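Local coordinates for Crh-like protein 5 (Neosartorya fumigata, PDB 6IBW) that cuts chitin and transfers it to 1,6-beta-glucan or to other chitin chains, cross-linking the polysaccharides of the fungal cell wall and septa, at residues M77-G82 with W101-G106; G84-I89 with G184-G189; T109-N114 with V130-P135. All coordinates share one frame; numbering follows the deposited sequence.

In the fold
All three contacts lie in the GH16 catalytic domain, a beta-jelly-roll sandwich. Strands 180-187, 85-92, 98-105, 110-116 and 127-131 lie side by side in one antiparallel sheet, which bears the chitin site. Contact 2 pairs the first two and contact 3 the last two, while contact 1 joins 98-105 to the end of strand 71-78 and ties the chitin-bearing sheet to the facing one. Its centre is about 7 Å from that of contact 2 and 9 Å from that of contact 3; those of contacts 2 and 3 lie about 14 Å apart. Along the chain contacts 1 and 2 interleave, contact 1 closes before contact 3 opens, and contact 3 nests within the loop closed by contact 2.

Contact 1. Residues M77-G82 with W101-G106; sequences MKAAPG and WEVLGG. With NAG (2-acetamido-2-deoxy-beta-D-glucopyranose), chain C; NAG (2-acetamido-2-deoxy-beta-D-glucopyranose), chain D.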
loop_
_atom_site.group_PDB
_atom_site.type_symbol
_atom_site.label_atom_id
_atom_site.label_comp_id
_atom_site.label_asym_id
_atom_site.label_seq_id
_atom_site.Cartn_x
_atom_site.Cartn_y
_atom_site.Cartn_z
ATOM N N MET A 77 8.075 4.788 -7.488
ATOM C CA MET A 77 7.182 4.067 -8.430
ATOM C C MET A 77 6.925 4.916 -9.691
ATOM O O MET A 77 6.898 6.137 -9.590
ATOM C CB MET A 77 5.850 3.731 -7.761
ATOM C CG MET A 77 4.854 3.119 -8.705
ATOM S SD MET A 77 3.305 2.749 -7.935
ATOM C CE MET A 77 2.608 4.383 -7.724
ATOM N N LYS A 78 6.795 4.276 -10.852
ATOM C CA LYS A 78 6.162 4.826 -12.071
ATOM C C LYS A 78 4.872 4.051 -12.234
ATOM O O LYS A 78 4.948 2.819 -12.196
ATOM C CB LYS A 78 7.058 4.607 -13.288
ATOM C CG LYS A 78 6.693 5.408 -14.523
ATOM C CD LYS A 78 7.782 5.372 -15.568
ATOM C CE LYS A 78 7.773 4.079 -16.360
ATOM N NZ LYS A 78 8.498 4.198 -17.648
ATOM N N ALA A 79 3.736 4.723 -12.344
ATOM C CA ALA A 79 2.426 4.044 -12.406
ATOM C C ALA A 79 2.297 3.310 -13.741
ATOM O O ALA A 79 2.977 3.668 -14.703
ATOM C CB ALA A 79 1.307 5.031 -12.198
ATOM N N ALA A 80 1.445 2.298 -13.788
ATOM C CA ALA A 80 1.090 1.610 -15.041
ATOM C C ALA A 80 0.135 2.520 -15.787
ATOM O O ALA A 80 -0.706 3.162 -15.170
ATOM C CB ALA A 80 0.462 0.280 -14.744
ATOM N N PRO A 81 0.232 2.611 -17.125
ATOM C CA PRO A 81 -0.772 3.319 -17.915
ATOM C C PRO A 81 -2.012 2.427 -18.098
ATOM O O PRO A 81 -2.094 1.360 -17.479
ATOM C CB PRO A 81 -0.023 3.584 -19.223
ATOM C CG PRO A 81 0.830 2.359 -19.361
ATOM C CD PRO A 81 1.296 2.036 -17.952
ATOM N N GLY A 82 -2.959 2.882 -18.923
ATOM C CA GLY A 82 -4.131 2.081 -19.319
ATOM C C GLY A 82 -5.372 2.447 -18.531
ATOM O O GLY A 82 -5.288 2.726 -17.321
ATOM N N TRP A 101 -1.862 4.399 -1.443
ATOM C CA TRP A 101 -1.670 5.269 -2.622
ATOM C C TRP A 101 -2.308 4.546 -3.788
ATOM O O TRP A 101 -1.961 3.387 -3.939
ATOM C CB TRP A 101 -0.186 5.419 -2.932
ATOM C CG TRP A 101 0.609 6.256 -1.994
ATOM C CD1 TRP A 101 1.540 5.837 -1.097
ATOM C CD2 TRP A 101 0.654 7.686 -1.989
ATOM N NE1 TRP A 101 2.119 6.914 -0.480
ATOM C CE2 TRP A 101 1.606 8.061 -1.023
ATOM C CE3 TRP A 101 -0.037 8.682 -2.683
ATOM C CZ2 TRP A 101 1.873 9.398 -0.739
ATOM C CZ3 TRP A 101 0.237 10.002 -2.409
ATOM C CH2 TRP A 101 1.178 10.354 -1.443
ATOM N N GLU A 102 -3.149 5.178 -4.592
ATOM C CA GLU A 102 -3.646 4.484 -5.802
ATOM C C GLU A 102 -3.501 5.406 -6.995
ATOM O O GLU A 102 -3.806 6.557 -6.858
ATOM C CB GLU A 102 -5.039 3.911 -5.581
ATOM C CG GLU A 102 -4.947 2.474 -5.114
ATOM C CD GLU A 102 -6.213 1.858 -4.561
ATOM O OE1 GLU A 102 -7.167 2.641 -4.250
ATOM O OE2 GLU A 102 -6.255 0.574 -4.488
ATOM N N VAL A 103 -2.919 4.906 -8.074
ATOM C CA VAL A 103 -2.806 5.663 -9.351
ATOM C C VAL A 103 -3.672 4.937 -10.385
ATOM O O VAL A 103 -3.722 3.707 -10.354
ATOM C CB VAL A 103 -1.341 5.801 -9.798
ATOM C CG1 VAL A 103 -1.139 7.045 -10.634
ATOM C CG2 VAL A 103 -0.380 5.782 -8.613
ATOM N N LEU A 104 -4.364 5.693 -11.231
ATOM C CA LEU A 104 -5.240 5.176 -12.310
ATOM C C LEU A 104 -4.569 5.487 -13.641
ATOM O O LEU A 104 -4.039 6.579 -13.760
ATOM C CB LEU A 104 -6.594 5.866 -12.213
ATOM C CG LEU A 104 -7.353 5.622 -10.912
ATOM C CD1 LEU A 104 -8.626 6.455 -10.888
ATOM C CD2 LEU A 104 -7.677 4.153 -10.744
ATOM N N GLY A 105 -4.562 4.541 -14.578
ATOM C CA GLY A 105 -3.781 4.660 -15.823
ATOM C C GLY A 105 -4.244 5.795 -16.705
ATOM O O GLY A 105 -3.394 6.361 -17.390
ATOM N N GLY A 106 -5.541 6.107 -16.705
ATOM C CA GLY A 106 -6.138 7.144 -17.570
ATOM C C GLY A 106 -6.140 8.519 -16.931
ATOM O O GLY A 106 -6.456 9.493 -17.631
HETATM C C1 NAG C . -7.816 -0.857 -0.867
HETATM C C2 NAG C . -8.783 -2.004 -1.199
HETATM C C3 NAG C . -8.072 -3.259 -1.675
HETATM C C4 NAG C . -7.025 -2.909 -2.735
HETATM C C5 NAG C . -6.116 -1.769 -2.327
HETATM C C6 NAG C . -5.238 -1.371 -3.502
HETATM C C7 NAG C . -10.871 -1.742 0.087
HETATM C C8 NAG C . -11.728 -2.324 1.175
HETATM N N2 NAG C . -9.683 -2.343 -0.109
HETATM O O1 NAG C . -8.532 0.394 -0.733
HETATM O O3 NAG C . -9.068 -4.091 -2.271
HETATM O O4 NAG C . -6.133 -3.996 -2.998
HETATM O O5 NAG C . -6.851 -0.632 -1.907
HETATM O O6 NAG C . -5.964 -0.728 -4.559
HETATM O O7 NAG C . -11.277 -0.787 -0.566
HETATM C C1 NAG D . -12.870 2.168 -4.241
HETATM C C2 NAG D . -11.867 2.995 -3.419
HETATM C C3 NAG D . -10.441 2.648 -3.849
HETATM C C4 NAG D . -10.227 1.142 -3.657
HETATM C C5 NAG D . -11.278 0.302 -4.397
HETATM C C6 NAG D . -11.093 -1.160 -3.979
HETATM C C7 NAG D . -12.303 5.229 -2.454
HETATM C C8 NAG D . -12.720 6.648 -2.739
HETATM N N2 NAG D . -12.135 4.429 -3.522
HETATM O O3 NAG D . -9.477 3.430 -3.114
HETATM O O4 NAG D . -8.938 0.754 -4.120
HETATM O O5 NAG D . -12.627 0.749 -4.132
HETATM O O6 NAG D . -11.959 -2.015 -4.709
HETATM O O7 NAG D . -12.162 4.865 -1.292
#
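Met77 and Val103 meet tip to tip in the interior of the beta-jelly-roll sandwich of a GH16 enzyme, where the end of strand 71-78 in one sheet faces strand 98-105 of the other. Toward the Met77 end the contact is apolar. Met77 extends with CG anti to the backbone N (chi1 174°) and then bends at SD, which brings its CE to 3.4 Å from CG2 of Val103. The other branch of the valine serves the next partner: CG1 of Val103 lies 3.5 Å from CB of Ala79. One branched side chain thus covers two residues of the opposing segment, with Met214 of strand 212-223 packed against Met77 and Pro135 against Val103.

Where the segments draw together the contact passes to the backbone. Pro81 and Gly105 approach to 3.9 Å between their CA atoms, and the carbonyl O of Ala80 receives a CH...O contact from CA of Gly105 at 3.5 Å. Two glycines, Gly82 and Gly105, meet here with backbone alone, and their closest approach is too short in the model to be trusted.

The sugar-binding group of strand 98-105 is on its other side. Glu102, a chitin-binding residue and probably the proton donor, as in related enzymes, turns away from Met77-Gly82 into the groove. Its OE2 is modelled 1.3 Å from O6 of the N-acetylglucosamine in chain C, an overlap of two oxygens that is not chemically sensible and is best read as a modelling fault. The placing of the carboxylate is therefore less sure. As modelled, OE1 accepts two hydrogen bonds from the sugar of chain D: O3 of that sugar donates to OE1 of Glu102 over 2.7 Å, and its O4 donates to the same OE1 over 2.6 Å.

Contact 2. Residues G84-I89 with G184-G189; sequences GVVSSI and GSWAGG. With NAG (2-acetamido-2-deoxy-beta-D-glucopyranose), chain B; NAG (2-acetamido-2-deoxy-beta-D-glucopyranose), chain C; NAG (2-acetamido-2-deoxy-beta-D-glucopyranose), chain D.
The carbonyl O of Gly84 is gripped twice by the end of segment 184-189: N of Gly189 donates to it over 3.0 Å, from 23° outside the carbonyl plane, and N of Gly188 adds a weak, bent bond to the same oxygen. Beyond this corner the strands run antiparallel, their axes 4.5 Å apart. Val86 and Trp186 form one hydrogen-bonded pair, in which N of Val86 reaches O of Trp186 over 2.7 Å in an almost straight bond (171° at the hydrogen). Ser88 and Gly184 form the next.

Val86 and Trp186 lie side by side on the same face of the sheet. CG of Trp186 lies between its backbone N and carbonyl carbon (chi1 53°), which lays the indole over Val86, whose CB sits 3.7 Å from the centroid of the five-membered ring of Trp186, a CH-pi contact over the face. The opposite face of the indole carries the N-acetylglucosamine of chain B, with its C5 3.7 Å from CD2 of Trp186. At the ring edge NE1 of Trp186 makes a weak hydrogen bond, 3.2 Å long, to O6 of the chain C sugar, an acceptor whose position is uncertain. The valine thus backs an aromatic platform whose far side holds a sugar.

Ser87 faces the other way, into the sandwich, where its OG bonds to N of Ala80. Glu102 of the adjoining strand touches Val86, Ser88 and Trp186. A tryptophan with a sugar over its face, beside strand 98-105 with its probable proton donor, is characteristic of a carbohydrate-binding cleft, here the chitin site on the sugar-binding sheet of the GH16 jelly roll.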
loop_
_atom_site.group_PDB
_atom_site.type_symbol
_atom_site.label_atom_id
_atom_site.label_comp_id
_atom_site.label_asym_id
_atom_site.label_seq_id
_atom_site.Cartn_x
_atom_site.Cartn_y
_atom_site.Cartn_z
ATOM N N GLY A 84 -8.551 2.104 -16.392
ATOM C CA GLY A 84 -9.023 1.202 -15.326
ATOM C C GLY A 84 -7.904 0.453 -14.613
ATOM O O GLY A 84 -8.219 -0.353 -13.737
ATOM N N VAL A 85 -6.639 0.674 -14.958
ATOM C CA VAL A 85 -5.504 -0.056 -14.322
ATOM C C VAL A 85 -5.080 0.694 -13.055
ATOM O O VAL A 85 -4.885 1.917 -13.123
ATOM C CB VAL A 85 -4.344 -0.214 -15.308
ATOM C CG1 VAL A 85 -3.204 -1.010 -14.704
ATOM C CG2 VAL A 85 -4.825 -0.837 -16.605
ATOM N N VAL A 86 -4.940 -0.035 -11.953
ATOM C CA VAL A 86 -4.634 0.535 -10.617
ATOM C C VAL A 86 -3.221 0.107 -10.234
ATOM O O VAL A 86 -2.904 -1.089 -10.307
ATOM C CB VAL A 86 -5.664 0.110 -9.557
ATOM C CG1 VAL A 86 -5.719 1.101 -8.407
ATOM C CG2 VAL A 86 -7.047 -0.067 -10.159
ATOM N N SER A 87 -2.407 1.097 -9.896
ATOM C CA SER A 87 -1.051 0.976 -9.307
ATOM C C SER A 87 -1.179 1.263 -7.826
ATOM O O SER A 87 -1.506 2.387 -7.492
ATOM C CB SER A 87 -0.140 1.962 -9.917
ATOM O OG SER A 87 -0.076 1.722 -11.296
ATOM N N SER A 88 -0.934 0.285 -6.978
ATOM C CA SER A 88 -1.237 0.426 -5.542
ATOM C C SER A 88 0.018 0.283 -4.674
ATOM O O SER A 88 0.792 -0.646 -4.915
ATOM C CB SER A 88 -2.292 -0.558 -5.215
ATOM O OG SER A 88 -2.768 -0.285 -3.924
ATOM N N ILE A 89 0.199 1.206 -3.731
ATOM C CA ILE A 89 1.187 1.122 -2.614
ATOM C C ILE A 89 0.353 0.937 -1.350
ATOM O O ILE A 89 -0.356 1.862 -1.000
ATOM C CB ILE A 89 2.073 2.379 -2.540
ATOM C CG1 ILE A 89 2.816 2.635 -3.857
ATOM C CG2 ILE A 89 3.018 2.264 -1.368
ATOM C CD1 ILE A 89 3.584 3.928 -3.926
ATOM N N GLY A 184 1.376 -3.622 -5.799
ATOM C CA GLY A 184 0.730 -4.392 -6.876
ATOM C C GLY A 184 0.013 -3.535 -7.892
ATOM O O GLY A 184 -0.227 -2.349 -7.646
ATOM N N SER A 185 -0.325 -4.135 -9.019
ATOM C CA SER A 185 -1.179 -3.506 -10.042
ATOM C C SER A 185 -2.359 -4.439 -10.271
ATOM O O SER A 185 -2.209 -5.656 -10.135
ATOM C CB SER A 185 -0.396 -3.247 -11.287
ATOM O OG SER A 185 0.171 -4.456 -11.793
ATOM N N TRP A 186 -3.512 -3.889 -10.576
ATOM C CA TRP A 186 -4.674 -4.732 -10.918
ATOM C C TRP A 186 -5.579 -3.921 -11.822
ATOM O O TRP A 186 -5.387 -2.716 -11.941
ATOM C CB TRP A 186 -5.389 -5.198 -9.657
ATOM C CG TRP A 186 -5.750 -4.088 -8.725
ATOM C CD1 TRP A 186 -4.900 -3.313 -7.999
ATOM C CD2 TRP A 186 -7.071 -3.661 -8.387
ATOM N NE1 TRP A 186 -5.601 -2.416 -7.249
ATOM C CE2 TRP A 186 -6.940 -2.603 -7.467
ATOM C CE3 TRP A 186 -8.345 -4.063 -8.778
ATOM C CZ2 TRP A 186 -8.041 -1.938 -6.927
ATOM C CZ3 TRP A 186 -9.435 -3.404 -8.247
ATOM C CH2 TRP A 186 -9.283 -2.363 -7.329
ATOM N N ALA A 187 -6.521 -4.564 -12.474
ATOM C CA ALA A 187 -7.435 -3.817 -13.346
ATOM C C ALA A 187 -8.732 -3.607 -12.562
ATOM O O ALA A 187 -9.457 -4.576 -12.361
ATOM C CB ALA A 187 -7.586 -4.558 -14.643
ATOM N N GLY A 188 -8.962 -2.387 -12.083
ATOM C CA GLY A 188 -10.225 -1.981 -11.448
ATOM C C GLY A 188 -11.307 -1.884 -12.504
ATOM O O GLY A 188 -12.490 -1.953 -12.158
ATOM N N GLY A 189 -10.896 -1.758 -13.762
ATOM C CA GLY A 189 -11.783 -1.740 -14.932
ATOM C C GLY A 189 -11.973 -3.138 -15.484
ATOM O O GLY A 189 -12.462 -3.262 -16.616
HETATM C C1 NAG B . -6.445 -4.623 -4.238
HETATM C C2 NAG B . -5.364 -5.659 -4.459
HETATM C C3 NAG B . -5.626 -6.478 -5.706
HETATM C C4 NAG B . -7.047 -7.008 -5.688
HETATM C C5 NAG B . -8.014 -5.835 -5.508
HETATM C C6 NAG B . -9.483 -6.231 -5.574
HETATM C C7 NAG B . -3.235 -4.834 -3.604
HETATM C C8 NAG B . -1.895 -4.245 -3.908
HETATM N N2 NAG B . -4.064 -5.033 -4.609
HETATM O O3 NAG B . -4.647 -7.515 -5.717
HETATM O O4 NAG B . -7.323 -7.693 -6.921
HETATM O O5 NAG B . -7.741 -5.222 -4.264
HETATM O O6 NAG B . -9.837 -6.994 -4.418
HETATM O O7 NAG B . -3.539 -5.121 -2.485
HETATM C C1 NAG C . -7.816 -0.857 -0.867
HETATM C C2 NAG C . -8.783 -2.004 -1.199
HETATM C C3 NAG C . -8.072 -3.259 -1.675
HETATM C C4 NAG C . -7.025 -2.909 -2.735
HETATM C C5 NAG C . -6.116 -1.769 -2.327
HETATM C C6 NAG C . -5.238 -1.371 -3.502
HETATM C C7 NAG C . -10.871 -1.742 0.087
HETATM C C8 NAG C . -11.728 -2.324 1.175
HETATM N N2 NAG C . -9.683 -2.343 -0.109
HETATM O O1 NAG C . -8.532 0.394 -0.733
HETATM O O3 NAG C . -9.068 -4.091 -2.271
HETATM O O4 NAG C . -6.133 -3.996 -2.998
HETATM O O5 NAG C . -6.851 -0.632 -1.907
HETATM O O6 NAG C . -5.964 -0.728 -4.559
HETATM O O7 NAG C . -11.277 -0.787 -0.566
HETATM C C1 NAG D . -12.870 2.168 -4.241
HETATM C C2 NAG D . -11.867 2.995 -3.419
HETATM C C3 NAG D . -10.441 2.648 -3.849
HETATM C C4 NAG D . -10.227 1.142 -3.657
HETATM C C5 NAG D . -11.278 0.302 -4.397
HETATM C C6 NAG D . -11.093 -1.160 -3.979
HETATM C C7 NAG D . -12.303 5.229 -2.454
HETATM C C8 NAG D . -12.720 6.648 -2.739
HETATM N N2 NAG D . -12.135 4.429 -3.522
HETATM O O3 NAG D . -9.477 3.430 -3.114
HETATM O O4 NAG D . -8.938 0.754 -4.120
HETATM O O5 NAG D . -12.627 0.749 -4.132
HETATM O O6 NAG D . -11.959 -2.015 -4.709
HETATM O O7 NAG D . -12.162 4.865 -1.292
#

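Contact 3. Residues T109-N114 with V130-P135; sequences TQVQTN and VPVATP. With NAG (2-acetamido-2-deoxy-beta-D-glucopyranose), chain D.
Val111 and Val130 are a hydrogen-bonded pair of the antiparallel hairpin made by strands 110-116 and 127-131, at the edge of the GH16 jelly-roll sheet that carries the sugar site. N of Val111 bonds to O of Val130 over 3.0 Å, and N of Val130 returns to O of Val111 over 3.1 Å. Past the strand end a third bond runs from N of Val132 to O of Thr109.

Gln110 can be followed outward from the hairpin. Its CB lies 3.5 Å from O of Val130, and CG, anti to its own carbonyl carbon (chi1 -62°), stays 3.9 Å from the same O of Val130. The chain then extends away, and at its tip NE2 bonds to OD2 of Asp107.

The inward face is mostly apolar. CG1 of Val111 lies 4.0 Å from CG of Pro135; Val132 adjoins Val111 too, but the fit of the two valines is doubtful. Trp101 and Tyr142 also touch Val111. Thr113 sends OG1 to NH1 of Arg161, while its methyl turns to the hairpin partner: CG2 of Thr113 meets CG1 of Val130 at 4.0 Å.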
loop_
_atom_site.group_PDB
_atom_site.type_symbol
_atom_site.label_atom_id
_atom_site.label_comp_id
_atom_site.label_asym_id
_atom_site.label_seq_id
_atom_site.Cartn_x
_atom_site.Cartn_y
_atom_site.Cartn_z
ATOM N N THR A 109 -2.977 13.282 -14.160
ATOM C CA THR A 109 -2.745 14.581 -13.481
ATOM C C THR A 109 -2.860 14.421 -11.968
ATOM O O THR A 109 -2.606 15.400 -11.257
ATOM C CB THR A 109 -3.713 15.640 -13.993
ATOM O OG1 THR A 109 -5.008 15.057 -13.850
ATOM C CG2 THR A 109 -3.434 16.036 -15.428
ATOM N N GLN A 110 -3.230 13.244 -11.480
ATOM C CA GLN A 110 -3.486 13.045 -10.042
ATOM C C GLN A 110 -3.044 11.655 -9.612
ATOM O O GLN A 110 -2.865 10.781 -10.473
ATOM C CB GLN A 110 -4.979 13.156 -9.746
ATOM C CG GLN A 110 -5.588 14.508 -10.074
ATOM C CD GLN A 110 -7.043 14.589 -9.655
ATOM O OE1 GLN A 110 -7.427 15.425 -8.835
ATOM N NE2 GLN A 110 -7.868 13.696 -10.179
ATOM N N VAL A 111 -3.001 11.462 -8.302
ATOM C CA VAL A 111 -2.936 10.132 -7.636
ATOM C C VAL A 111 -3.857 10.203 -6.429
ATOM O O VAL A 111 -4.020 11.281 -5.875
ATOM C CB VAL A 111 -1.498 9.760 -7.235
ATOM C CG1 VAL A 111 -0.538 10.543 -8.058
ATOM C CG2 VAL A 111 -1.216 9.946 -5.755
ATOM N N GLN A 112 -4.411 9.079 -6.016
ATOM C CA GLN A 112 -5.305 9.060 -4.849
ATOM C C GLN A 112 -4.551 8.619 -3.595
ATOM O O GLN A 112 -3.616 7.804 -3.684
ATOM C CB GLN A 112 -6.471 8.148 -5.135
ATOM C CG GLN A 112 -7.788 8.876 -5.017
ATOM C CD GLN A 112 -8.881 7.847 -5.085
ATOM O OE1 GLN A 112 -9.410 7.572 -6.165
ATOM N NE2 GLN A 112 -9.156 7.221 -3.944
ATOM N N THR A 113 -4.938 9.199 -2.471
ATOM C CA THR A 113 -4.515 8.767 -1.123
ATOM C C THR A 113 -5.767 8.258 -0.434
ATOM O O THR A 113 -6.843 8.777 -0.709
ATOM C CB THR A 113 -3.829 9.903 -0.369
ATOM O OG1 THR A 113 -4.837 10.773 0.131
ATOM C CG2 THR A 113 -2.919 10.722 -1.255
ATOM N N ASN A 114 -5.649 7.263 0.422
ATOM C CA ASN A 114 -6.858 6.682 1.048
ATOM C C ASN A 114 -6.424 5.979 2.318
ATOM O O ASN A 114 -5.254 5.620 2.393
ATOM C CB ASN A 114 -7.595 5.769 0.065
ATOM C CG ASN A 114 -8.944 5.306 0.571
ATOM O OD1 ASN A 114 -9.786 6.101 0.986
ATOM N ND2 ASN A 114 -9.182 4.007 0.483
ATOM N N VAL A 130 -4.765 14.163 -5.195
ATOM C CA VAL A 130 -3.710 15.208 -5.127
ATOM C C VAL A 130 -3.050 15.276 -6.494
ATOM O O VAL A 130 -2.922 14.269 -7.183
ATOM C CB VAL A 130 -2.706 14.952 -3.986
ATOM C CG1 VAL A 130 -3.380 14.347 -2.763
ATOM C CG2 VAL A 130 -1.545 14.069 -4.412
ATOM N N PRO A 131 -2.654 16.483 -6.937
ATOM C CA PRO A 131 -1.991 16.649 -8.227
ATOM C C PRO A 131 -0.611 15.985 -8.257
ATOM O O PRO A 131 0.137 16.177 -7.348
ATOM C CB PRO A 131 -1.867 18.172 -8.381
ATOM C CG PRO A 131 -2.882 18.728 -7.416
ATOM C CD PRO A 131 -2.887 17.762 -6.254
ATOM N N VAL A 132 -0.336 15.199 -9.291
ATOM C CA VAL A 132 0.991 14.576 -9.555
ATOM C C VAL A 132 1.250 14.731 -11.052
ATOM O O VAL A 132 0.298 14.607 -11.816
ATOM C CB VAL A 132 1.034 13.091 -9.128
ATOM C CG1 VAL A 132 2.455 12.583 -9.044
ATOM C CG2 VAL A 132 0.354 12.849 -7.794
ATOM N N ALA A 133 2.482 15.010 -11.454
ATOM C CA ALA A 133 2.864 15.176 -12.874
ATOM C C ALA A 133 3.129 13.793 -13.482
ATOM O O ALA A 133 4.033 13.112 -12.978
ATOM C CB ALA A 133 4.072 16.075 -12.970
ATOM N N THR A 134 2.373 13.426 -14.519
ATOM C CA THR A 134 2.518 12.202 -15.368
ATOM C C THR A 134 3.036 11.003 -14.570
ATOM O O THR A 134 4.091 10.433 -14.848
ATOM C CB THR A 134 3.328 12.510 -16.630
ATOM O OG1 THR A 134 4.646 12.970 -16.328
ATOM C CG2 THR A 134 2.624 13.536 -17.494
ATOM N N PRO A 135 2.229 10.521 -13.603
ATOM C CA PRO A 135 2.614 9.400 -12.751
ATOM C C PRO A 135 2.903 8.122 -13.543
ATOM O O PRO A 135 3.648 7.311 -13.040
ATOM C CB PRO A 135 1.362 9.173 -11.884
ATOM C CG PRO A 135 0.691 10.520 -11.873
ATOM C CD PRO A 135 0.883 11.024 -13.282
HETATM C C1 NAG D . -12.870 2.168 -4.241
HETATM C C2 NAG D . -11.867 2.995 -3.419
HETATM C C3 NAG D . -10.441 2.648 -3.849
HETATM C C4 NAG D . -10.227 1.142 -3.657
HETATM C C5 NAG D . -11.278 0.302 -4.397
HETATM C C6 NAG D . -11.093 -1.160 -3.979
HETATM C C7 NAG D . -12.303 5.229 -2.454
HETATM C C8 NAG D . -12.720 6.648 -2.739
HETATM N N2 NAG D . -12.135 4.429 -3.522
HETATM O O3 NAG D . -9.477 3.430 -3.114
HETATM O O4 NAG D . -8.938 0.754 -4.120
HETATM O O5 NAG D . -12.627 0.749 -4.132
HETATM O O6 NAG D . -11.959 -2.015 -4.709
HETATM O O7 NAG D . -12.162 4.865 -1.292
#